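PDB 1OMH: trwC protein from Escherichia coli, which acts as a relaxase in bacterial conjugation, recognising and processing the origin-of-transfer DNA through the N-terminal relaxase domain that this chain represents. Local coordinates for residues E199-L204 / G217-A222; G141-G146 / A164-M169; A98-D103 / E280-A285. All coordinates share one frame; numbering follows the deposited sequence.

Interaction 1 (E199-L204 / G217-A222); sequences ELAHEL and GNFDLA. With nucleotides of chain A.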
loop_
_atom_site.group_PDB
_atom_site.type_symbol
_atom_site.label_atom_id
_atom_site.label_comp_id
_atom_site.label_asym_id
_atom_site.label_seq_id
_atom_site.Cartn_x
_atom_site.Cartn_y
_atom_site.Cartn_z
ATOM N N GLU B 199 -1.612 -1.938 -14.788
ATOM C CA GLU B 199 -0.718 -3.085 -14.786
ATOM C C GLU B 199 -1.412 -4.339 -14.274
ATOM O O GLU B 199 -1.235 -5.428 -14.833
ATOM C CB GLU B 199 0.511 -2.805 -13.921
ATOM C CG GLU B 199 1.399 -1.682 -14.431
ATOM C CD GLU B 199 2.149 -2.062 -15.689
ATOM O OE1 GLU B 199 2.796 -1.176 -16.282
ATOM O OE2 GLU B 199 2.098 -3.249 -16.083
ATOM N N LEU B 200 -2.191 -4.194 -13.205
ATOM C CA LEU B 200 -2.900 -5.341 -12.633
ATOM C C LEU B 200 -3.872 -5.924 -13.659
ATOM O O LEU B 200 -3.873 -7.128 -13.919
ATOM C CB LEU B 200 -3.681 -4.927 -11.378
ATOM C CG LEU B 200 -4.518 -6.047 -10.750
ATOM C CD1 LEU B 200 -3.608 -7.185 -10.333
ATOM C CD2 LEU B 200 -5.299 -5.505 -9.544
ATOM N N ALA B 201 -4.690 -5.052 -14.237
ATOM C CA ALA B 201 -5.666 -5.455 -15.237
ATOM C C ALA B 201 -4.975 -6.175 -16.394
ATOM O O ALA B 201 -5.457 -7.201 -16.876
ATOM C CB ALA B 201 -6.422 -4.238 -15.746
ATOM N N HIS B 202 -3.839 -5.641 -16.828
ATOM C CA HIS B 202 -3.093 -6.243 -17.926
ATOM C C HIS B 202 -2.643 -7.647 -17.540
ATOM O O HIS B 202 -2.799 -8.594 -18.309
ATOM C CB HIS B 202 -1.873 -5.382 -18.270
ATOM C CG HIS B 202 -1.042 -5.932 -19.387
ATOM N ND1 HIS B 202 -1.523 -6.077 -20.672
ATOM C CD2 HIS B 202 0.236 -6.374 -19.413
ATOM C CE1 HIS B 202 -0.576 -6.583 -21.440
ATOM N NE2 HIS B 202 0.503 -6.773 -20.701
ATOM N N GLU B 203 -2.084 -7.777 -16.343
ATOM C CA GLU B 203 -1.611 -9.067 -15.856
ATOM C C GLU B 203 -2.750 -10.067 -15.694
ATOM O O GLU B 203 -2.586 -11.257 -15.984
ATOM C CB GLU B 203 -0.892 -8.895 -14.518
ATOM C CG GLU B 203 0.434 -8.183 -14.621
ATOM C CD GLU B 203 1.402 -8.912 -15.529
ATOM O OE1 GLU B 203 1.557 -10.141 -15.367
ATOM O OE2 GLU B 203 2.009 -8.257 -16.400
ATOM N N LEU B 204 -3.894 -9.585 -15.221
ATOM C CA LEU B 204 -5.063 -10.435 -15.017
ATOM C C LEU B 204 -5.626 -10.928 -16.342
ATOM O O LEU B 204 -6.060 -12.076 -16.459
ATOM C CB LEU B 204 -6.148 -9.674 -14.249
ATOM C CG LEU B 204 -5.797 -9.370 -12.792
ATOM C CD1 LEU B 204 -6.881 -8.516 -12.162
ATOM C CD2 LEU B 204 -5.634 -10.685 -12.035
ATOM N N GLY B 217 -12.725 4.145 -12.950
ATOM C CA GLY B 217 -11.418 3.671 -13.353
ATOM C C GLY B 217 -11.185 2.307 -12.735
ATOM O O GLY B 217 -10.279 1.577 -13.137
ATOM N N ASN B 218 -12.021 1.961 -11.759
ATOM C CA ASN B 218 -11.916 0.686 -11.051
ATOM C C ASN B 218 -12.547 -0.483 -11.796
ATOM O O ASN B 218 -13.375 -0.295 -12.689
ATOM C CB ASN B 218 -12.561 0.809 -9.667
ATOM C CG ASN B 218 -11.798 1.744 -8.754
ATOM O OD1 ASN B 218 -12.375 2.607 -8.092
ATOM N ND2 ASN B 218 -10.491 1.570 -8.710
ATOM N N PHE B 219 -12.150 -1.694 -11.417
ATOM C CA PHE B 219 -12.687 -2.898 -12.032
ATOM C C PHE B 219 -12.704 -4.070 -11.059
ATOM O O PHE B 219 -12.062 -4.042 -10.011
ATOM C CB PHE B 219 -11.854 -3.309 -13.250
ATOM C CG PHE B 219 -10.487 -3.827 -12.902
ATOM C CD1 PHE B 219 -9.400 -2.966 -12.845
ATOM C CD2 PHE B 219 -10.291 -5.177 -12.616
ATOM C CE1 PHE B 219 -8.137 -3.429 -12.506
ATOM C CE2 PHE B 219 -9.026 -5.656 -12.271
ATOM C CZ PHE B 219 -7.942 -4.779 -12.218
ATOM N N ASP B 220 -13.456 -5.099 -11.431
ATOM C CA ASP B 220 -13.564 -6.331 -10.661
ATOM C C ASP B 220 -13.676 -7.436 -11.702
ATOM O O ASP B 220 -13.960 -7.163 -12.870
ATOM C CB ASP B 220 -14.816 -6.318 -9.778
ATOM C CG ASP B 220 -14.534 -5.820 -8.373
ATOM O OD1 ASP B 220 -13.774 -6.494 -7.642
ATOM O OD2 ASP B 220 -15.071 -4.756 -8.005
ATOM N N LEU B 221 -13.432 -8.673 -11.293
ATOM C CA LEU B 221 -13.543 -9.792 -12.211
ATOM C C LEU B 221 -15.020 -9.914 -12.584
ATOM O O LEU B 221 -15.885 -9.955 -11.712
ATOM C CB LEU B 221 -13.041 -11.067 -11.540
ATOM C CG LEU B 221 -11.595 -10.970 -11.041
ATOM C CD1 LEU B 221 -11.180 -12.290 -10.409
ATOM C CD2 LEU B 221 -10.675 -10.624 -12.202
ATOM N N ALA B 222 -15.300 -9.974 -13.884
ATOM C CA ALA B 222 -16.672 -10.047 -14.388
ATOM C C ALA B 222 -17.568 -11.179 -13.871
ATOM O O ALA B 222 -18.788 -11.038 -13.858
ATOM C CB ALA B 222 -16.652 -10.073 -15.919
ATOM P P DT A 21 -10.810 9.329 -1.477
ATOM O OP1 DT A 21 -12.036 9.253 -0.640
ATOM O OP2 DT A 21 -9.557 8.730 -0.982
ATOM O "O5'" DT A 21 -11.145 8.759 -2.926
ATOM C "C5'" DT A 21 -12.341 9.146 -3.612
ATOM C "C4'" DT A 21 -12.662 8.172 -4.727
ATOM O "O4'" DT A 21 -11.494 8.022 -5.576
ATOM C "C3'" DT A 21 -13.011 6.755 -4.252
ATOM O "O3'" DT A 21 -14.428 6.577 -4.446
ATOM C "C2'" DT A 21 -12.488 5.877 -5.376
ATOM C "C1'" DT A 21 -11.441 6.708 -6.102
ATOM N N1 DT A 21 -10.036 6.214 -6.117
ATOM C C2 DT A 21 -9.810 4.951 -6.646
ATOM O O2 DT A 21 -10.698 4.226 -7.063
ATOM N N3 DT A 21 -8.494 4.564 -6.667
ATOM C C4 DT A 21 -7.400 5.282 -6.225
ATOM O O4 DT A 21 -6.270 4.793 -6.319
ATOM C C5 DT A 21 -7.703 6.592 -5.676
ATOM C C7 DT A 21 -6.582 7.444 -5.171
ATOM C C6 DT A 21 -8.988 6.984 -5.644
#
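Phe219, on the second strand of the small hairpin formed by strands 211-213 and 219-221, plugs this hairpin into the side of helix 189-206. The short helix and strand segments run nearly alongside each other, 22° apart and with their axes 10.5 Å from one another. With CG of Phe219 between its backbone N and carbonyl carbon (chi1 70°), the ring reaches the helix with its far end. Phe219 CZ lies 3.8 Å from CD2 of Leu200, whose CG sits in the ring plane at the edge. Leu204 also comes to the edge, its CD1 3.6 Å from Phe219 CE2, while Ala201 CB approaches Phe219 CE1 obliquely at 3.8 Å. Farther along the strand, Leu221 CD2 touches Leu204 CD1 more loosely, and Leu211 of the partner strand covers Ala201 and Phe219. Just before the strand, Asn218 extends to the DNA, its CG 3.2 Å from O2 of thymine DT21 of chain A. With an alanine here the amide is gone, and the thymine O2 would probably lose its close polar neighbour on the hairpin. Between helix and strand no hydrogen bond forms, so the fit rests on buried apolar surface, whereas Asn218 turns a polar group to the DNA.

Interaction 2 (G141-G146 / A164-M169); sequences GNLVIG and AVILNM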
loop_
_atom_site.group_PDB
_atom_site.type_symbol
_atom_site.label_atom_id
_atom_site.label_comp_id
_atom_site.label_asym_id
_atom_site.label_seq_id
_atom_site.Cartn_x
_atom_site.Cartn_y
_atom_site.Cartn_z
ATOM N N GLY B 141 16.041 9.915 -8.501
ATOM C CA GLY B 141 15.635 8.686 -9.152
ATOM C C GLY B 141 16.000 7.401 -8.432
ATOM O O GLY B 141 16.134 6.359 -9.063
ATOM N N ASN B 142 16.180 7.461 -7.120
ATOM C CA ASN B 142 16.506 6.250 -6.376
ATOM C C ASN B 142 15.797 6.226 -5.028
ATOM O O ASN B 142 15.699 7.239 -4.342
ATOM C CB ASN B 142 18.035 6.097 -6.208
ATOM C CG ASN B 142 18.657 7.175 -5.335
ATOM O OD1 ASN B 142 18.700 7.056 -4.107
ATOM N ND2 ASN B 142 19.149 8.235 -5.968
ATOM N N LEU B 143 15.285 5.059 -4.664
ATOM C CA LEU B 143 14.579 4.905 -3.401
ATOM C C LEU B 143 14.976 3.611 -2.705
ATOM O O LEU B 143 15.524 2.699 -3.329
ATOM C CB LEU B 143 13.061 4.881 -3.645
ATOM C CG LEU B 143 12.353 6.152 -4.104
ATOM C CD1 LEU B 143 10.888 5.841 -4.414
ATOM C CD2 LEU B 143 12.468 7.211 -3.024
ATOM N N VAL B 144 14.713 3.558 -1.406
ATOM C CA VAL B 144 14.966 2.371 -0.594
ATOM C C VAL B 144 13.553 2.016 -0.150
ATOM O O VAL B 144 12.919 2.784 0.580
ATOM C CB VAL B 144 15.854 2.700 0.634
ATOM C CG1 VAL B 144 16.065 1.453 1.495
ATOM C CG2 VAL B 144 17.201 3.232 0.165
ATOM N N ILE B 145 13.039 0.883 -0.623
ATOM C CA ILE B 145 11.667 0.489 -0.292
ATOM C C ILE B 145 11.546 -0.909 0.308
ATOM O O ILE B 145 12.142 -1.864 -0.188
ATOM C CB ILE B 145 10.754 0.470 -1.546
ATOM C CG1 ILE B 145 11.049 1.677 -2.457
ATOM C CG2 ILE B 145 9.285 0.433 -1.126
ATOM C CD1 ILE B 145 11.034 3.006 -1.748
ATOM N N GLY B 146 10.747 -1.009 1.363
ATOM C CA GLY B 146 10.473 -2.286 1.990
ATOM C C GLY B 146 9.026 -2.611 1.633
ATOM O O GLY B 146 8.111 -1.899 2.045
ATOM N N ALA B 164 4.005 -0.671 0.827
ATOM C CA ALA B 164 5.302 -0.330 0.259
ATOM C C ALA B 164 5.855 0.817 1.092
ATOM O O ALA B 164 5.473 1.975 0.903
ATOM C CB ALA B 164 5.150 0.106 -1.203
ATOM N N VAL B 165 6.745 0.494 2.019
ATOM C CA VAL B 165 7.319 1.511 2.878
ATOM C C VAL B 165 8.566 2.141 2.270
ATOM O O VAL B 165 9.656 1.552 2.276
ATOM C CB VAL B 165 7.662 0.939 4.270
ATOM C CG1 VAL B 165 8.198 2.048 5.170
ATOM C CG2 VAL B 165 6.412 0.305 4.892
ATOM N N ILE B 166 8.389 3.343 1.731
ATOM C CA ILE B 166 9.496 4.075 1.139
ATOM C C ILE B 166 10.193 4.792 2.289
ATOM O O ILE B 166 9.627 5.693 2.908
ATOM C CB ILE B 166 9.016 5.137 0.122
ATOM C CG1 ILE B 166 8.330 4.474 -1.079
ATOM C CG2 ILE B 166 10.207 5.942 -0.378
ATOM C CD1 ILE B 166 7.011 3.821 -0.776
ATOM N N LEU B 167 11.423 4.397 2.582
ATOM C CA LEU B 167 12.138 5.036 3.674
ATOM C C LEU B 167 12.483 6.475 3.306
ATOM O O LEU B 167 12.662 6.803 2.129
ATOM C CB LEU B 167 13.381 4.219 4.019
ATOM C CG LEU B 167 12.930 2.872 4.602
ATOM C CD1 LEU B 167 13.465 1.735 3.764
ATOM C CD2 LEU B 167 13.365 2.756 6.047
ATOM N N ASN B 168 12.547 7.331 4.323
ATOM C CA ASN B 168 12.840 8.749 4.139
ATOM C C ASN B 168 14.318 8.975 3.826
ATOM O O ASN B 168 15.047 9.566 4.622
ATOM C CB ASN B 168 12.444 9.509 5.409
ATOM C CG ASN B 168 12.419 11.012 5.220
ATOM O OD1 ASN B 168 12.169 11.759 6.172
ATOM N ND2 ASN B 168 12.670 11.467 3.997
HETATM N N MSE B 169 14.754 8.518 2.659
HETATM C CA MSE B 169 16.153 8.667 2.282
HETATM C C MSE B 169 16.380 8.491 0.795
HETATM O O MSE B 169 15.677 7.735 0.129
HETATM C CB MSE B 169 17.003 7.634 3.026
HETATM C CG MSE B 169 16.661 6.204 2.647
HETATM SE SE MSE B 169 17.653 4.922 3.709
HETATM C CE MSE B 169 17.068 5.510 5.369
HETATM O O HOH W 1 13.718 5.877 -0.139
#
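Gly146 and Val165 bond to each other twice as an antiparallel hydrogen-bonded pair, Gly146 N to Val165 O at 2.9 Å and Val165 N to Gly146 O at 2.8 Å. The first is nearly straight at the hydrogen (172°). One step outward Leu167 N meets Val144 O at 3.0 Å. A water then takes over as the strands part: it accepts from Val144 N at 2.8 Å and bonds to the carbonyl oxygens of Leu167 and Met169, bridging the splayed ends. Val144 carries much of the packing there. Val144 CG1, anti to the backbone N (chi1 178°), presses on Leu167 CD1 at a tight 3.5 Å, and Val144 CG2 lies 3.9 Å from CG of Met169, a selenomethionine. Ile145 and Ile166 point together from another face, where Leu143 CD2 touches Ile166 CG2 at 3.7 Å. This is the open end of the hairpin 145-152/158-167, whose strands carry the metal-binding His150, His161 and His163. In the five-stranded sheet, Ile166 bonds through its backbone to Leu84 of strand 81-89 and Ile145 to Gln37 of strand 34-37, while helix 52-60 packs on Val165, Leu167 and Met169.

Interaction 3 (A98-D103 / E280-A285); sequences ALVAGD and EWQATA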
loop_
_atom_site.group_PDB
_atom_site.type_symbol
_atom_site.label_atom_id
_atom_site.label_comp_id
_atom_site.label_asym_id
_atom_site.label_seq_id
_atom_site.Cartn_x
_atom_site.Cartn_y
_atom_site.Cartn_z
ATOM N N ALA B 98 -7.821 -14.912 -5.861
ATOM C CA ALA B 98 -6.482 -15.311 -5.451
ATOM C C ALA B 98 -6.401 -16.052 -4.122
ATOM O O ALA B 98 -5.671 -17.032 -4.000
ATOM C CB ALA B 98 -5.574 -14.090 -5.390
ATOM N N LEU B 99 -7.160 -15.591 -3.134
ATOM C CA LEU B 99 -7.093 -16.161 -1.792
ATOM C C LEU B 99 -8.133 -17.208 -1.408
ATOM O O LEU B 99 -7.873 -18.052 -0.551
ATOM C CB LEU B 99 -7.104 -15.015 -0.773
ATOM C CG LEU B 99 -6.027 -13.948 -1.029
ATOM C CD1 LEU B 99 -6.192 -12.799 -0.043
ATOM C CD2 LEU B 99 -4.632 -14.557 -0.903
ATOM N N VAL B 100 -9.311 -17.145 -2.009
ATOM C CA VAL B 100 -10.337 -18.132 -1.708
ATOM C C VAL B 100 -10.261 -19.239 -2.761
ATOM O O VAL B 100 -10.091 -20.407 -2.417
ATOM C CB VAL B 100 -11.738 -17.500 -1.702
ATOM C CG1 VAL B 100 -12.778 -18.535 -1.261
ATOM C CG2 VAL B 100 -11.754 -16.304 -0.754
ATOM N N ALA B 101 -10.378 -18.865 -4.038
ATOM C CA ALA B 101 -10.293 -19.830 -5.140
ATOM C C ALA B 101 -8.889 -20.434 -5.200
ATOM O O ALA B 101 -8.711 -21.568 -5.635
ATOM C CB ALA B 101 -10.627 -19.160 -6.467
ATOM N N GLY B 102 -7.894 -19.661 -4.780
ATOM C CA GLY B 102 -6.529 -20.159 -4.762
ATOM C C GLY B 102 -5.688 -20.013 -6.017
ATOM O O GLY B 102 -4.867 -20.883 -6.306
ATOM N N ASP B 103 -5.875 -18.935 -6.771
ATOM C CA ASP B 103 -5.079 -18.726 -7.979
ATOM C C ASP B 103 -3.818 -17.946 -7.624
ATOM O O ASP B 103 -3.835 -16.717 -7.528
ATOM C CB ASP B 103 -5.883 -17.967 -9.035
ATOM C CG ASP B 103 -5.136 -17.829 -10.354
ATOM O OD1 ASP B 103 -5.775 -17.442 -11.356
ATOM O OD2 ASP B 103 -3.913 -18.101 -10.394
ATOM N N GLU B 280 -13.300 -21.081 6.140
ATOM C CA GLU B 280 -14.482 -20.260 6.369
ATOM C C GLU B 280 -14.798 -19.489 5.085
ATOM O O GLU B 280 -15.948 -19.435 4.636
ATOM C CB GLU B 280 -14.232 -19.268 7.518
ATOM C CG GLU B 280 -15.452 -18.423 7.887
ATOM C CD GLU B 280 -15.167 -17.367 8.956
ATOM O OE1 GLU B 280 -14.298 -17.588 9.826
ATOM O OE2 GLU B 280 -15.836 -16.312 8.935
ATOM N N TRP B 281 -13.765 -18.886 4.502
ATOM C CA TRP B 281 -13.924 -18.126 3.266
ATOM C C TRP B 281 -14.575 -18.986 2.191
ATOM O O TRP B 281 -15.535 -18.574 1.547
ATOM C CB TRP B 281 -12.562 -17.638 2.739
ATOM C CG TRP B 281 -11.879 -16.578 3.567
ATOM C CD1 TRP B 281 -12.452 -15.766 4.514
ATOM C CD2 TRP B 281 -10.513 -16.170 3.466
ATOM N NE1 TRP B 281 -11.520 -14.880 5.007
ATOM C CE2 TRP B 281 -10.321 -15.105 4.378
ATOM C CE3 TRP B 281 -9.426 -16.598 2.690
ATOM C CZ2 TRP B 281 -9.089 -14.463 4.532
ATOM C CZ3 TRP B 281 -8.201 -15.960 2.845
ATOM C CH2 TRP B 281 -8.044 -14.904 3.760
ATOM N N GLN B 282 -14.039 -20.186 1.989
ATOM C CA GLN B 282 -14.583 -21.076 0.971
ATOM C C GLN B 282 -16.045 -21.400 1.234
ATOM O O GLN B 282 -16.864 -21.423 0.311
ATOM C CB GLN B 282 -13.747 -22.357 0.893
ATOM C CG GLN B 282 -12.309 -22.070 0.471
ATOM C CD GLN B 282 -11.445 -23.312 0.394
ATOM O OE1 GLN B 282 -11.367 -24.088 1.346
ATOM N NE2 GLN B 282 -10.778 -23.499 -0.740
ATOM N N ALA B 283 -16.380 -21.642 2.495
ATOM C CA ALA B 283 -17.762 -21.942 2.852
ATOM C C ALA B 283 -18.614 -20.687 2.655
ATOM O O ALA B 283 -19.754 -20.759 2.203
ATOM C CB ALA B 283 -17.843 -22.418 4.312
ATOM N N THR B 284 -18.061 -19.529 2.991
ATOM C CA THR B 284 -18.806 -18.285 2.838
ATOM C C THR B 284 -19.071 -17.999 1.366
ATOM O O THR B 284 -20.147 -17.535 1.004
ATOM C CB THR B 284 -18.038 -17.101 3.468
ATOM O OG1 THR B 284 -17.933 -17.311 4.878
ATOM C CG2 THR B 284 -18.760 -15.782 3.214
ATOM N N ALA B 285 -18.089 -18.288 0.520
ATOM C CA ALA B 285 -18.232 -18.060 -0.912
ATOM C C ALA B 285 -19.355 -18.915 -1.486
ATOM O O ALA B 285 -20.145 -18.451 -2.307
ATOM C CB ALA B 285 -16.916 -18.370 -1.626
#
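Val100 and Gln282 bring the two backbones together, their CA atoms 5.8 Å apart, where the chain leaving helix 92-99 passes the side of helix 274-287; Gly102 then takes a positive phi (87°) and Asp103 caps the start of helix 104-122. Val100 carries most of the contact, and both its methyls touch the helix. With chi1 at -175°, Val100 swings CG1 across from its amide nitrogen and over the helix backbone, 3.8 Å from Gln282 CA, where it also faces CB of Ala285 one turn on, 4.2 Å away. The other methyl, Val100 CG2, meets Trp281 CB at 3.8 Å and approaches the indole obliquely. Trp281 in turn spreads its six-membered ring towards Leu99: Trp281 CZ3 is 3.9 Å from Leu99 CB, and the carbonyl oxygen of Leu99 comes to the ring edge near its plane, 3.9 Å from CE3. The indole is held at its other end by a hydrogen bond from NE1 to the carbonyl oxygen of Arg156, which satisfies its polar atom and should limit its freedom to turn. Gln282 stretches its chain along the border of the contact, with CG 4.0 Å from Val100 CG1. No hydrogen bond joins the two segments, so van der Waals contact does the work. The join thus ties the segment that follows Ala98 to helix 274-287, the last helix of this chain. Pro158, at the start of strand 158-167, touches Leu99, Val100 and Trp281; Phe292 covers Val100 and Ala285, and Ile107 of helix 104-122 packs on Leu99.

In the fold
Interaction 2 comes between neighbouring strands of the five-stranded sheet, whereas interaction 1 seats the small hairpin 211-213/219-221 on helix 189-206, and interaction 3 brings helix 274-287 to the segment after helix 92-99. Interactions 2 and 3 lie on opposite sides of the chain's centre, their own centres about 33 Å apart; the centres of interactions 1 and 3 are about 19 Å apart, those of 1 and 2 about 26 Å. Along the chain, interaction 2 is completed before interaction 1 begins, and interaction 3 spans both. Strand 158-167 takes part in interaction 2 and starts at Pro158 beside interaction 3. Together the contacts probably help hold the metal-binding histidines and the DNA-contacting hairpin in fixed relation.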